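PDB 3D3Y: uncharacterized protein from Enterococcus faecalis, which is of unknown function but is related to the M16 metallopeptidases and may bind metal ions. Local coordinates for residues A[29-35]-A[84-90]. Numbering follows the deposited sequence.
Sequences VRFNTRL and NQHWFNI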
# COMPACT_ATOMS: atom_id res chain seq x y z
N VAL A 29 -0.28 -6.19 -14.27
CA VAL A 29 -0.34 -4.96 -15.05
C VAL A 29 -0.58 -3.81 -14.06
O VAL A 29 -1.64 -3.77 -13.38
CB VAL A 29 -1.44 -5.00 -16.09
CG1 VAL A 29 -1.35 -3.76 -17.01
CG2 VAL A 29 -1.35 -6.31 -16.91
N ARG A 30 0.40 -2.91 -13.97
CA ARG A 30 0.30 -1.83 -12.98
C ARG A 30 0.22 -0.45 -13.65
O ARG A 30 1.15 -0.03 -14.38
CB ARG A 30 1.42 -1.92 -11.93
CG ARG A 30 1.38 -0.79 -10.88
CD ARG A 30 2.19 -1.10 -9.60
NE ARG A 30 1.57 -2.14 -8.79
CZ ARG A 30 2.23 -2.93 -7.93
NH1 ARG A 30 3.56 -2.80 -7.75
NH2 ARG A 30 1.55 -3.83 -7.23
N PHE A 31 -0.93 0.20 -13.48
CA PHE A 31 -1.12 1.59 -13.95
C PHE A 31 -0.71 2.56 -12.84
O PHE A 31 -1.16 2.45 -11.70
CB PHE A 31 -2.57 1.86 -14.34
CG PHE A 31 -3.07 1.03 -15.50
CD1 PHE A 31 -3.31 1.63 -16.74
CD2 PHE A 31 -3.32 -0.34 -15.34
CE1 PHE A 31 -3.78 0.87 -17.82
CE2 PHE A 31 -3.80 -1.09 -16.39
CZ PHE A 31 -4.03 -0.46 -17.64
N ASN A 32 0.16 3.50 -13.16
CA ASN A 32 0.78 4.35 -12.15
C ASN A 32 0.40 5.78 -12.46
O ASN A 32 0.53 6.22 -13.62
CB ASN A 32 2.30 4.14 -12.21
CG ASN A 32 3.05 4.77 -11.02
OD1 ASN A 32 2.99 5.99 -10.78
ND2 ASN A 32 3.77 3.93 -10.29
N THR A 33 -0.08 6.51 -11.45
CA THR A 33 -0.44 7.93 -11.60
C THR A 33 -0.06 8.70 -10.33
O THR A 33 0.15 8.10 -9.28
CB THR A 33 -1.95 8.11 -11.91
OG1 THR A 33 -2.17 9.42 -12.47
CG2 THR A 33 -2.81 7.94 -10.63
N ARG A 34 0.03 10.02 -10.43
CA ARG A 34 0.17 10.86 -9.22
C ARG A 34 -1.03 10.69 -8.28
O ARG A 34 -2.18 10.64 -8.72
CB ARG A 34 0.35 12.35 -9.63
CG ARG A 34 0.64 13.32 -8.47
CD ARG A 34 0.66 14.81 -8.95
NE ARG A 34 -0.71 15.28 -9.17
CZ ARG A 34 -1.56 15.61 -8.19
NH1 ARG A 34 -1.19 15.55 -6.92
NH2 ARG A 34 -2.80 16.01 -8.48
N LEU A 35 -0.77 10.58 -6.98
CA LEU A 35 -1.87 10.51 -6.00
C LEU A 35 -2.67 11.80 -6.13
O LEU A 35 -2.08 12.88 -6.15
CB LEU A 35 -1.33 10.37 -4.59
CG LEU A 35 -2.36 10.16 -3.50
CD1 LEU A 35 -2.85 8.73 -3.55
CD2 LEU A 35 -1.73 10.49 -2.16
N ASN A 84 3.81 9.45 -3.14
CA ASN A 84 2.97 10.33 -3.94
C ASN A 84 2.32 9.68 -5.17
O ASN A 84 1.82 10.38 -6.06
CB ASN A 84 3.76 11.55 -4.37
CG ASN A 84 2.89 12.77 -4.48
OD1 ASN A 84 2.09 13.07 -3.56
ND2 ASN A 84 3.00 13.48 -5.59
N GLN A 85 2.30 8.34 -5.22
CA GLN A 85 1.73 7.59 -6.36
C GLN A 85 0.51 6.80 -5.93
O GLN A 85 0.35 6.45 -4.75
CB GLN A 85 2.78 6.62 -6.94
CG GLN A 85 3.92 7.32 -7.64
CD GLN A 85 5.06 6.39 -8.02
OE1 GLN A 85 4.96 5.17 -7.88
NE2 GLN A 85 6.16 6.97 -8.52
N HIS A 86 -0.39 6.56 -6.87
CA HIS A 86 -1.54 5.70 -6.62
C HIS A 86 -1.48 4.64 -7.74
O HIS A 86 -1.28 4.97 -8.94
CB HIS A 86 -2.86 6.51 -6.63
CG HIS A 86 -4.04 5.74 -6.11
ND1 HIS A 86 -4.86 4.99 -6.93
CD2 HIS A 86 -4.51 5.57 -4.85
CE1 HIS A 86 -5.80 4.40 -6.19
NE2 HIS A 86 -5.61 4.74 -4.93
N TRP A 87 -1.58 3.38 -7.33
CA TRP A 87 -1.34 2.26 -8.22
C TRP A 87 -2.67 1.51 -8.45
O TRP A 87 -3.40 1.25 -7.51
CB TRP A 87 -0.33 1.28 -7.57
CG TRP A 87 1.08 1.82 -7.26
CD1 TRP A 87 1.65 3.00 -7.68
CD2 TRP A 87 2.10 1.11 -6.55
NE1 TRP A 87 2.97 3.08 -7.21
CE2 TRP A 87 3.26 1.93 -6.52
CE3 TRP A 87 2.14 -0.15 -5.92
CZ2 TRP A 87 4.45 1.53 -5.89
CZ3 TRP A 87 3.34 -0.55 -5.27
CH2 TRP A 87 4.47 0.29 -5.27
N PHE A 88 -2.93 1.13 -9.70
CA PHE A 88 -4.12 0.35 -10.08
C PHE A 88 -3.54 -0.95 -10.63
O PHE A 88 -2.78 -0.94 -11.59
CB PHE A 88 -4.90 1.12 -11.12
CG PHE A 88 -6.15 0.43 -11.63
CD1 PHE A 88 -7.41 0.89 -11.22
CD2 PHE A 88 -6.08 -0.60 -12.59
CE1 PHE A 88 -8.57 0.32 -11.74
CE2 PHE A 88 -7.24 -1.20 -13.11
CZ PHE A 88 -8.51 -0.74 -12.67
N ASN A 89 -3.88 -2.06 -9.98
CA ASN A 89 -3.12 -3.31 -10.11
C ASN A 89 -3.97 -4.47 -10.60
O ASN A 89 -4.87 -4.91 -9.89
CB ASN A 89 -2.59 -3.71 -8.72
CG ASN A 89 -1.87 -2.57 -8.01
OD1 ASN A 89 -0.94 -2.00 -8.55
ND2 ASN A 89 -2.29 -2.26 -6.78
N ILE A 90 -3.66 -4.99 -11.78
CA ILE A 90 -4.41 -6.14 -12.30
C ILE A 90 -3.46 -7.31 -12.20
O ILE A 90 -2.35 -7.28 -12.74
CB ILE A 90 -4.81 -5.94 -13.77
CG1 ILE A 90 -5.71 -4.70 -13.91
CG2 ILE A 90 -5.49 -7.19 -14.35
CD1 ILE A 90 -5.90 -4.27 -15.39
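The guanidinium of R30 has W87 CE3 over its centre, 3.3 Å above the guanidinium plane, with the two planes only 18° apart. A flat, polarisable ring suits this place because it can cover a flat cation; the Y376 ring meets W87 edge-to-face and forms a cation-pi contact with R30. At the edge of the guanidinium, R30 NE donates to N89 OD1 from above the amide plane, a bond whose modelled 2.5 Å length is doubtful. R30 NH2 continues to E373 in a salt bridge, so the covering ring and the salt bridge probably limit how far the group can turn. Beside these residues Q85 OE1, an amide oxygen able to take two N-H groups, accepts W87 NE1 on a lone pair at 3.0 Å and N32 ND2 from above the carbonyl plane. The N32 amide also bonds to the hydroxyl of Y376, and Q85 NE2 to the backbone oxygen of A231. These residues belong to adjacent antiparallel strands, 24-34 and 85-95, inside the mixed six-stranded sheet of the N-terminal half, an alpha/beta arrangement consistent with the M16 fold. Hydrogen-bonded pairs V29-I90, F31-F88 and T33-H86 put their side chains on the other face, where helix 40-52 packs on T33 and F88; apolar V29, F31, F88 and I90 suit its burial. There the edge of F88 points toward the face of F31, planes 87° apart. With CG anti to the carbonyl carbon (chi1 -63°), F31 also brings CE2 within 3.9 Å of I90 CD1. Further along, L35 CD1 touches the edge of the H86 ring, whose two nitrogens serve two partners, R43 and S173.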